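Alpha-Amylase (Thermotoga maritima, PDB 2B5D) is named an alpha-amylase and belongs to glycoside hydrolase family 57, whose members carry a catalytic domain built as an incomplete beta/alpha barrel. Local coordinates at residues V89-K94 with F267-E272; Q244-A249 with V361-R366; V250-D255 with A320-H325. All blocks are in the same frame, centred on the assembly; numbering follows the deposited sequence.

Interaction 1 of 3, residues V89-K94 with F267-E272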
loop_
_atom_site.group_PDB
_atom_site.type_symbol
_atom_site.label_atom_id
_atom_site.label_comp_id
_atom_site.label_asym_id
_atom_site.label_seq_id
_atom_site.Cartn_x
_atom_site.Cartn_y
_atom_site.Cartn_z
ATOM N N VAL A 89 -12.528 -5.205 -37.458
ATOM C CA VAL A 89 -12.403 -5.262 -38.918
ATOM C C VAL A 89 -13.108 -4.083 -39.639
ATOM O O VAL A 89 -12.624 -3.625 -40.676
ATOM C CB VAL A 89 -12.769 -6.657 -39.531
ATOM C CG1 VAL A 89 -14.141 -7.094 -39.125
ATOM C CG2 VAL A 89 -12.681 -6.618 -41.061
ATOM N N GLU A 90 -14.218 -3.590 -39.080
ATOM C CA GLU A 90 -14.878 -2.380 -39.612
ATOM C C GLU A 90 -14.174 -1.079 -39.220
ATOM O O GLU A 90 -13.846 -0.274 -40.092
ATOM C CB GLU A 90 -16.379 -2.324 -39.257
ATOM C CG GLU A 90 -17.325 -2.754 -40.394
ATOM C CD GLU A 90 -17.687 -1.619 -41.367
ATOM O OE1 GLU A 90 -18.849 -1.605 -41.843
ATOM O OE2 GLU A 90 -16.829 -0.747 -41.656
ATOM N N ARG A 91 -13.930 -0.888 -37.922
ATOM C CA ARG A 91 -13.233 0.300 -37.409
ATOM C C ARG A 91 -11.849 0.504 -38.037
ATOM O O ARG A 91 -11.344 1.625 -38.065
ATOM C CB ARG A 91 -13.151 0.243 -35.870
ATOM C CG ARG A 91 -12.232 1.284 -35.167
ATOM C CD ARG A 91 -12.954 2.577 -34.741
ATOM N NE ARG A 91 -12.722 2.934 -33.325
ATOM C CZ ARG A 91 -11.790 3.784 -32.866
ATOM N NH1 ARG A 91 -10.956 4.395 -33.706
ATOM N NH2 ARG A 91 -11.684 4.026 -31.555
ATOM N N THR A 92 -11.234 -0.572 -38.538
ATOM C CA THR A 92 -9.888 -0.474 -39.136
ATOM C C THR A 92 -9.879 -0.126 -40.623
ATOM O O THR A 92 -8.861 0.357 -41.147
ATOM C CB THR A 92 -9.030 -1.750 -38.919
ATOM O OG1 THR A 92 -9.734 -2.906 -39.391
ATOM C CG2 THR A 92 -8.648 -1.914 -37.444
ATOM N N LYS A 93 -11.014 -0.383 -41.284
ATOM C CA LYS A 93 -11.185 -0.218 -42.730
ATOM C C LYS A 93 -10.589 1.070 -43.328
ATOM O O LYS A 93 -10.021 1.039 -44.424
ATOM C CB LYS A 93 -12.668 -0.316 -43.074
ATOM C CG LYS A 93 -12.971 -0.889 -44.457
ATOM C CD LYS A 93 -14.453 -1.273 -44.579
ATOM C CE LYS A 93 -14.857 -2.431 -43.648
ATOM N NZ LYS A 93 -14.221 -3.743 -44.020
ATOM N N LYS A 94 -10.707 2.191 -42.615
ATOM C CA LYS A 94 -10.161 3.450 -43.127
ATOM C C LYS A 94 -8.813 3.852 -42.483
ATOM O O LYS A 94 -8.251 4.916 -42.802
ATOM C CB LYS A 94 -11.208 4.575 -43.044
ATOM C CG LYS A 94 -11.223 5.503 -44.291
ATOM C CD LYS A 94 -12.233 6.676 -44.161
ATOM C CE LYS A 94 -13.679 6.261 -44.551
ATOM N NZ LYS A 94 -14.709 7.103 -43.846
ATOM N N PHE A 267 -5.372 -0.528 -24.610
ATOM C CA PHE A 267 -4.659 0.617 -24.050
ATOM C C PHE A 267 -4.745 1.816 -24.998
ATOM O O PHE A 267 -4.556 2.970 -24.584
ATOM C CB PHE A 267 -3.197 0.254 -23.778
ATOM C CG PHE A 267 -3.011 -0.748 -22.662
ATOM C CD1 PHE A 267 -3.078 -2.120 -22.914
ATOM C CD2 PHE A 267 -2.767 -0.321 -21.354
ATOM C CE1 PHE A 267 -2.903 -3.044 -21.888
ATOM C CE2 PHE A 267 -2.590 -1.250 -20.312
ATOM C CZ PHE A 267 -2.655 -2.612 -20.587
ATOM N N ASP A 268 -5.059 1.525 -26.261
ATOM C CA ASP A 268 -5.042 2.512 -27.337
ATOM C C ASP A 268 -6.423 2.959 -27.779
ATOM O O ASP A 268 -6.659 4.152 -27.964
ATOM C CB ASP A 268 -4.286 1.964 -28.549
ATOM C CG ASP A 268 -2.828 1.694 -28.250
ATOM O OD1 ASP A 268 -2.192 0.961 -29.047
ATOM O OD2 ASP A 268 -2.324 2.202 -27.217
ATOM N N ARG A 269 -7.323 2.005 -27.972
ATOM C CA ARG A 269 -8.663 2.330 -28.439
ATOM C C ARG A 269 -9.397 3.198 -27.399
ATOM O O ARG A 269 -9.153 3.086 -26.190
ATOM C CB ARG A 269 -9.451 1.057 -28.737
ATOM C CG ARG A 269 -10.346 1.150 -29.939
ATOM C CD ARG A 269 -9.773 0.429 -31.152
ATOM N NE ARG A 269 -9.286 1.349 -32.172
ATOM C CZ ARG A 269 -9.126 1.054 -33.463
ATOM N NH1 ARG A 269 -9.411 -0.150 -33.946
ATOM N NH2 ARG A 269 -8.684 1.991 -34.288
ATOM N N GLU A 270 -10.285 4.068 -27.882
ATOM C CA GLU A 270 -11.043 4.983 -27.014
ATOM C C GLU A 270 -11.928 4.231 -26.032
ATOM O O GLU A 270 -12.521 3.211 -26.372
ATOM C CB GLU A 270 -11.869 5.967 -27.840
ATOM C CG GLU A 270 -11.045 6.762 -28.851
ATOM C CD GLU A 270 -11.744 8.044 -29.282
ATOM O OE1 GLU A 270 -11.993 8.219 -30.499
ATOM O OE2 GLU A 270 -12.056 8.869 -28.396
ATOM N N MET A 271 -11.996 4.769 -24.815
ATOM C CA MET A 271 -12.659 4.145 -23.667
ATOM C C MET A 271 -14.104 3.662 -23.897
ATOM O O MET A 271 -14.480 2.571 -23.433
ATOM C CB MET A 271 -12.591 5.083 -22.455
ATOM C CG MET A 271 -13.270 4.538 -21.197
ATOM S SD MET A 271 -12.672 2.895 -20.739
ATOM C CE MET A 271 -11.049 3.308 -20.073
ATOM N N GLU A 272 -14.909 4.472 -24.591
ATOM C CA GLU A 272 -16.311 4.111 -24.834
ATOM C C GLU A 272 -16.415 2.951 -25.814
ATOM O O GLU A 272 -17.299 2.096 -25.691
ATOM C CB GLU A 272 -17.142 5.306 -25.312
ATOM C CG GLU A 272 -18.595 5.250 -24.790
ATOM C CD GLU A 272 -19.503 6.306 -25.401
ATOM O OE1 GLU A 272 -19.185 6.797 -26.507
ATOM O OE2 GLU A 272 -20.536 6.635 -24.771
#
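R91 sets out with CG opposite the backbone nitrogen (chi1 169°) and bends at chi2 and chi3; R269 bends at the same two torsions. The side chains run past each other in opposite directions with their flat ends overlapping. This arginine pair, within the glycoside hydrolase family 57 region, packs where the end of helix 68-91 meets the bend between helices 265-268 and 271-274. NE of R269 lies 3.5 Å above the centre of the R91 guanidinium, and the two planes are tilted by 32°. The aliphatic CG of R91 covers one face of the R269 guanidinium, 3.4 Å from R269 NH1. Arginine suits position 269 because its flat cation can lie against R91 while its N-H groups reach acids.

NH1 of R91 comes within 3.4 Å of NH2 of R269, two donors that do not bond. Salt bridges from R269 to E88 and E95 make the tie and probably offset this crowding of charge. E270, at the N-cap of helix 271-274, adds a longer-range attraction, its OE1 being 4.3 Å from R91 NH2 and well out of the guanidinium plane. T92 bonds through OG1 to E88 O, while its CG2 meets the in-plane edge of the R269 guanidinium, 4.0 Å from NH1.

Interaction 2 of 3, residues Q244-A249 with V361-R366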
loop_
_atom_site.group_PDB
_atom_site.type_symbol
_atom_site.label_atom_id
_atom_site.label_comp_id
_atom_site.label_asym_id
_atom_site.label_seq_id
_atom_site.Cartn_x
_atom_site.Cartn_y
_atom_site.Cartn_z
ATOM N N GLN A 244 18.560 -17.628 -23.063
ATOM C CA GLN A 244 19.045 -16.523 -23.906
ATOM C C GLN A 244 18.708 -16.601 -25.395
ATOM O O GLN A 244 18.367 -15.576 -26.010
ATOM C CB GLN A 244 20.524 -16.272 -23.684
ATOM C CG GLN A 244 20.711 -15.308 -22.558
ATOM C CD GLN A 244 22.141 -14.996 -22.237
ATOM O OE1 GLN A 244 22.813 -15.761 -21.554
ATOM N NE2 GLN A 244 22.601 -13.833 -22.672
ATOM N N VAL A 245 18.729 -17.784 -25.986
ATOM C CA VAL A 245 18.304 -17.861 -27.388
ATOM C C VAL A 245 16.861 -17.399 -27.651
ATOM O O VAL A 245 16.534 -16.985 -28.766
ATOM C CB VAL A 245 18.735 -19.174 -28.112
ATOM C CG1 VAL A 245 19.286 -20.250 -27.140
ATOM C CG2 VAL A 245 17.669 -19.703 -29.045
ATOM N N TRP A 246 16.032 -17.380 -26.602
ATOM C CA TRP A 246 14.636 -16.914 -26.689
ATOM C C TRP A 246 14.363 -15.592 -26.011
ATOM O O TRP A 246 13.215 -15.183 -25.887
ATOM C CB TRP A 246 13.719 -17.962 -26.112
ATOM C CG TRP A 246 14.100 -19.283 -26.577
ATOM C CD1 TRP A 246 14.489 -20.324 -25.813
ATOM C CD2 TRP A 246 14.214 -19.709 -27.938
ATOM N NE1 TRP A 246 14.818 -21.396 -26.603
ATOM C CE2 TRP A 246 14.648 -21.046 -27.917
ATOM C CE3 TRP A 246 13.989 -19.090 -29.175
ATOM C CZ2 TRP A 246 14.851 -21.787 -29.085
ATOM C CZ3 TRP A 246 14.180 -19.833 -30.331
ATOM C CH2 TRP A 246 14.608 -21.168 -30.272
ATOM N N SER A 247 15.431 -14.943 -25.567
ATOM C CA SER A 247 15.403 -13.635 -24.988
ATOM C C SER A 247 14.949 -12.573 -25.997
ATOM O O SER A 247 15.386 -12.597 -27.137
ATOM C CB SER A 247 16.824 -13.315 -24.539
ATOM O OG SER A 247 16.881 -12.059 -23.915
ATOM N N ALA A 248 14.082 -11.649 -25.579
ATOM C CA ALA A 248 13.758 -10.465 -26.364
ATOM C C ALA A 248 14.899 -9.453 -26.359
ATOM O O ALA A 248 15.076 -8.686 -27.315
ATOM C CB ALA A 248 12.501 -9.809 -25.827
ATOM N N ALA A 249 15.642 -9.401 -25.261
ATOM C CA ALA A 249 16.775 -8.497 -25.162
ATOM C C ALA A 249 17.967 -8.908 -26.068
ATOM O O ALA A 249 18.640 -8.025 -26.675
ATOM C CB ALA A 249 17.206 -8.340 -23.713
ATOM N N VAL A 361 5.258 -20.568 -32.243
ATOM C CA VAL A 361 4.885 -21.916 -32.674
ATOM C C VAL A 361 5.206 -22.116 -34.169
ATOM O O VAL A 361 5.573 -23.220 -34.576
ATOM C CB VAL A 361 3.431 -22.362 -32.256
ATOM C CG1 VAL A 361 3.112 -21.932 -30.801
ATOM C CG2 VAL A 361 2.412 -21.821 -33.204
ATOM N N PHE A 362 5.097 -21.027 -34.940
ATOM C CA PHE A 362 5.502 -20.965 -36.339
ATOM C C PHE A 362 6.960 -21.332 -36.456
ATOM O O PHE A 362 7.322 -22.110 -37.329
ATOM C CB PHE A 362 5.328 -19.548 -36.951
ATOM C CG PHE A 362 3.915 -18.978 -36.884
ATOM C CD1 PHE A 362 3.712 -17.639 -36.523
ATOM C CD2 PHE A 362 2.794 -19.746 -37.225
ATOM C CE1 PHE A 362 2.409 -17.073 -36.478
ATOM C CE2 PHE A 362 1.498 -19.193 -37.177
ATOM C CZ PHE A 362 1.308 -17.854 -36.806
ATOM N N PHE A 363 7.799 -20.720 -35.616
ATOM C CA PHE A 363 9.208 -21.108 -35.470
ATOM C C PHE A 363 9.386 -22.616 -35.141
ATOM O O PHE A 363 10.161 -23.329 -35.795
ATOM C CB PHE A 363 9.915 -20.235 -34.428
ATOM C CG PHE A 363 11.334 -20.678 -34.139
ATOM C CD1 PHE A 363 12.419 -20.060 -34.767
ATOM C CD2 PHE A 363 11.590 -21.732 -33.231
ATOM C CE1 PHE A 363 13.742 -20.487 -34.524
ATOM C CE2 PHE A 363 12.887 -22.150 -32.970
ATOM C CZ PHE A 363 13.970 -21.543 -33.629
ATOM N N LEU A 364 8.654 -23.092 -34.136
ATOM C CA LEU A 364 8.706 -24.484 -33.785
ATOM C C LEU A 364 8.401 -25.408 -34.948
ATOM O O LEU A 364 9.039 -26.473 -35.105
ATOM C CB LEU A 364 7.803 -24.797 -32.589
ATOM C CG LEU A 364 8.641 -25.200 -31.376
ATOM C CD1 LEU A 364 9.329 -26.513 -31.681
ATOM C CD2 LEU A 364 9.721 -24.156 -30.976
ATOM N N LYS A 365 7.440 -24.993 -35.768
ATOM C CA LYS A 365 6.982 -25.831 -36.868
ATOM C C LYS A 365 8.031 -25.854 -37.981
ATOM O O LYS A 365 8.306 -26.892 -38.567
ATOM C CB LYS A 365 5.649 -25.329 -37.413
ATOM C CG LYS A 365 5.033 -26.250 -38.472
ATOM C CD LYS A 365 4.213 -25.423 -39.435
ATOM C CE LYS A 365 3.356 -26.305 -40.316
ATOM N NZ LYS A 365 2.632 -25.435 -41.271
ATOM N N ARG A 366 8.624 -24.705 -38.250
ATOM C CA ARG A 366 9.615 -24.618 -39.285
ATOM C C ARG A 366 10.879 -25.331 -38.874
ATOM O O ARG A 366 11.517 -25.953 -39.713
ATOM C CB ARG A 366 9.870 -23.158 -39.713
ATOM C CG ARG A 366 8.731 -22.625 -40.602
ATOM C CD ARG A 366 8.434 -23.533 -41.856
ATOM N NE ARG A 366 9.575 -23.507 -42.780
ATOM C CZ ARG A 366 10.137 -24.575 -43.334
ATOM N NH1 ARG A 366 11.178 -24.418 -44.141
ATOM N NH2 ARG A 366 9.653 -25.795 -43.100
#
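W246 reaches across from 244-249 to F363 of helix 360-373, and the residues around it shape the turn that presents its indole. The segment starts in a 3-10 turn, in which the backbone O of Q244 accepts a bond from S247 N at 3.0 Å. V245 follows, its CG2 lying 3.3 Å above the plane of the W246 indole, over its centre; a small branched side chain can cover that face closely. V245 also packs on F213 of the second subunit.

In W246, CG stands beside the backbone N (chi1 -44°), and the far end of the indole extends to the helix. F363 answers with CG anti to its own N (chi1 174°), which carries the phenyl ring out from the helix toward the loop. The edge of the indole points at the face of the phenyl ring: the planes stand at 76° and the centroids are 5.1 Å apart. W246 CH2 does most of the touching, 3.3 Å from F363 CE2 and 3.4 Å from F363 CZ. Tryptophan suits this position because its length spans the gap between loop and helix.

S247 follows, its OG accepting a weak bond from A249 N and a hydrogen bond from V250 N. Around the pair, the W246 ring also meets F348, F353 and F323 edge-to-face, and F363 meets W357. The arrangement is an offset edge-to-face pair within a buried aromatic cluster, joining the loop after strand 233-236 to a helix of the beta/alpha architecture.

Interaction 3 of 3, residues V250-D255 with A320-H325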
loop_
_atom_site.group_PDB
_atom_site.type_symbol
_atom_site.label_atom_id
_atom_site.label_comp_id
_atom_site.label_asym_id
_atom_site.label_seq_id
_atom_site.Cartn_x
_atom_site.Cartn_y
_atom_site.Cartn_z
ATOM N N VAL A 250 18.225 -10.225 -26.176
ATOM C CA VAL A 250 19.397 -10.709 -26.940
ATOM C C VAL A 250 19.145 -11.856 -27.931
ATOM O O VAL A 250 20.064 -12.309 -28.591
ATOM C CB VAL A 250 20.585 -11.095 -26.018
ATOM C CG1 VAL A 250 20.926 -9.973 -25.015
ATOM C CG2 VAL A 250 20.314 -12.433 -25.276
ATOM N N GLY A 251 17.926 -12.340 -28.061
ATOM C CA GLY A 251 17.723 -13.520 -28.889
ATOM C C GLY A 251 16.778 -13.299 -30.037
ATOM O O GLY A 251 16.413 -12.155 -30.332
ATOM N N TYR A 252 16.368 -14.368 -30.686
ATOM C CA TYR A 252 15.479 -14.254 -31.847
ATOM C C TYR A 252 14.212 -13.429 -31.602
ATOM O O TYR A 252 13.950 -12.504 -32.355
ATOM C CB TYR A 252 15.049 -15.612 -32.406
ATOM C CG TYR A 252 16.151 -16.563 -32.752
ATOM C CD1 TYR A 252 16.134 -17.872 -32.263
ATOM C CD2 TYR A 252 17.212 -16.177 -33.602
ATOM C CE1 TYR A 252 17.126 -18.776 -32.603
ATOM C CE2 TYR A 252 18.192 -17.064 -33.943
ATOM C CZ TYR A 252 18.147 -18.359 -33.432
ATOM O OH TYR A 252 19.129 -19.226 -33.754
ATOM N N PRO A 253 13.410 -13.752 -30.561
ATOM C CA PRO A 253 12.168 -12.950 -30.401
ATOM C C PRO A 253 12.328 -11.412 -30.348
ATOM O O PRO A 253 11.365 -10.688 -30.587
ATOM C CB PRO A 253 11.569 -13.503 -29.099
ATOM C CG PRO A 253 12.078 -14.924 -29.044
ATOM C CD PRO A 253 13.497 -14.823 -29.536
ATOM N N GLY A 254 13.510 -10.900 -30.030
ATOM C CA GLY A 254 13.712 -9.454 -30.038
ATOM C C GLY A 254 13.884 -8.809 -31.411
ATOM O O GLY A 254 14.118 -7.604 -31.505
ATOM N N ASP A 255 13.754 -9.595 -32.484
ATOM C CA ASP A 255 13.816 -9.079 -33.850
ATOM C C ASP A 255 12.755 -8.003 -34.124
ATOM O O ASP A 255 11.565 -8.197 -33.831
ATOM C CB ASP A 255 13.664 -10.229 -34.845
ATOM C CG ASP A 255 13.982 -9.823 -36.278
ATOM O OD1 ASP A 255 13.119 -9.161 -36.901
ATOM O OD2 ASP A 255 15.077 -10.193 -36.794
ATOM N N ALA A 320 14.857 -19.924 -37.845
ATOM C CA ALA A 320 14.758 -21.367 -37.813
ATOM C C ALA A 320 15.955 -22.038 -38.531
ATOM O O ALA A 320 16.385 -23.131 -38.156
ATOM C CB ALA A 320 13.432 -21.813 -38.391
ATOM N N ARG A 321 16.517 -21.372 -39.540
ATOM C CA ARG A 321 17.692 -21.898 -40.224
ATOM C C ARG A 321 18.945 -21.544 -39.454
ATOM O O ARG A 321 19.921 -22.277 -39.486
ATOM C CB ARG A 321 17.774 -21.377 -41.661
ATOM C CG ARG A 321 16.738 -21.976 -42.608
ATOM C CD ARG A 321 16.787 -21.276 -43.975
ATOM N NE ARG A 321 16.283 -22.147 -45.034
ATOM C CZ ARG A 321 14.996 -22.267 -45.385
ATOM N NH1 ARG A 321 14.045 -21.566 -44.767
ATOM N NH2 ARG A 321 14.661 -23.096 -46.373
ATOM N N ASP A 322 18.941 -20.415 -38.767
ATOM C CA ASP A 322 20.041 -20.134 -37.866
ATOM C C ASP A 322 20.147 -21.250 -36.802
ATOM O O ASP A 322 21.209 -21.827 -36.577
ATOM C CB ASP A 322 19.848 -18.796 -37.173
ATOM C CG ASP A 322 21.108 -18.294 -36.569
ATOM O OD1 ASP A 322 22.021 -17.996 -37.343
ATOM O OD2 ASP A 322 21.223 -18.165 -35.338
ATOM N N PHE A 323 19.037 -21.529 -36.138
ATOM C CA PHE A 323 19.056 -22.484 -35.076
ATOM C C PHE A 323 19.428 -23.894 -35.574
ATOM O O PHE A 323 20.323 -24.525 -34.984
ATOM C CB PHE A 323 17.752 -22.472 -34.264
ATOM C CG PHE A 323 17.933 -22.991 -32.864
ATOM C CD1 PHE A 323 18.871 -22.403 -32.027
ATOM C CD2 PHE A 323 17.184 -24.073 -32.402
ATOM C CE1 PHE A 323 19.068 -22.894 -30.773
ATOM C CE2 PHE A 323 17.364 -24.566 -31.136
ATOM C CZ PHE A 323 18.297 -23.976 -30.308
ATOM N N LEU A 324 18.774 -24.332 -36.661
ATOM C CA LEU A 324 19.166 -25.542 -37.394
ATOM C C LEU A 324 20.666 -25.653 -37.652
ATOM O O LEU A 324 21.296 -26.659 -37.261
ATOM C CB LEU A 324 18.441 -25.631 -38.726
ATOM C CG LEU A 324 18.838 -26.797 -39.645
ATOM C CD1 LEU A 324 18.111 -28.101 -39.312
ATOM C CD2 LEU A 324 18.598 -26.410 -41.113
ATOM N N HIS A 325 21.257 -24.631 -38.277
ATOM C CA HIS A 325 22.675 -24.662 -38.568
ATOM C C HIS A 325 23.491 -24.722 -37.301
ATOM O O HIS A 325 24.458 -25.452 -37.233
ATOM C CB HIS A 325 23.117 -23.539 -39.566
ATOM C CG HIS A 325 22.346 -23.577 -40.860
ATOM N ND1 HIS A 325 22.066 -22.450 -41.610
ATOM C CD2 HIS A 325 21.723 -24.608 -41.491
ATOM C CE1 HIS A 325 21.319 -22.785 -42.649
ATOM N NE2 HIS A 325 21.093 -24.088 -42.598
#
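OD2 of D322 is gripped from two sources: it accepts a hydrogen bond from the hydroxyl of Y252, with OH and OD2 2.8 Å apart, and it forms a salt bridge with K326, one turn further along the same helix. The tyrosine uses the anti lone pair of OD2, the one facing away from the other carboxylate oxygen. OD2 lies at the edge of the tyrosine ring, in its plane, and the carboxylate itself is turned almost square to that ring, at 88°.

CG of Y252 stands beside its backbone N (chi1 -54°), and from there the ring extends straight to the helix, delivering its hydroxyl between D322 and F323. Tyrosine fits the place because it carries a donor at the end of a long, largely apolar group. The apolar part of that group is used as well: CE1 of Y252 packs 4.1 Å from CD1 of F323, and the hydroxyl sits at the edge of the phenyl ring, with OH 3.6 Å from F323 CD1. The two side chains cross at about a right angle.

Behind Y252 the backbone makes a tight 3-10 turn, in which D255 N bonds to Y252 O at 2.9 Å. G254 N bonds to G251 O, and P253 rests on W357. H319, from the preceding turn of helix 309-338, stacks on the tyrosine ring, and F213 of the second subunit packs on Y252. Helix 309-338 packs against both the loop after strand 233-236 and helix 360-373, where A320 meets R366 and L370 and F323 meets F363.

Interactions 2 and 3 form one continuous patch, their centres 6 Å apart. The loop supplies the first segments of both in succession, and V245 O and Y252 N, 3.3 Å apart, probably bond across it. W246 CZ3 packs 3.4 Å from Y252 CD1, so helices 309-338 and 360-373 share a single aromatic core with the loop. Both contacts also touch the second subunit, through F213 among others. Interaction 1 stands apart, its centre 30 Å from interaction 2 and 33 Å from interaction 3, with nearest atoms about 17 Å away from each. It is a partly buried stack of two arginines with acids close by, whereas the other two are buried and largely aromatic.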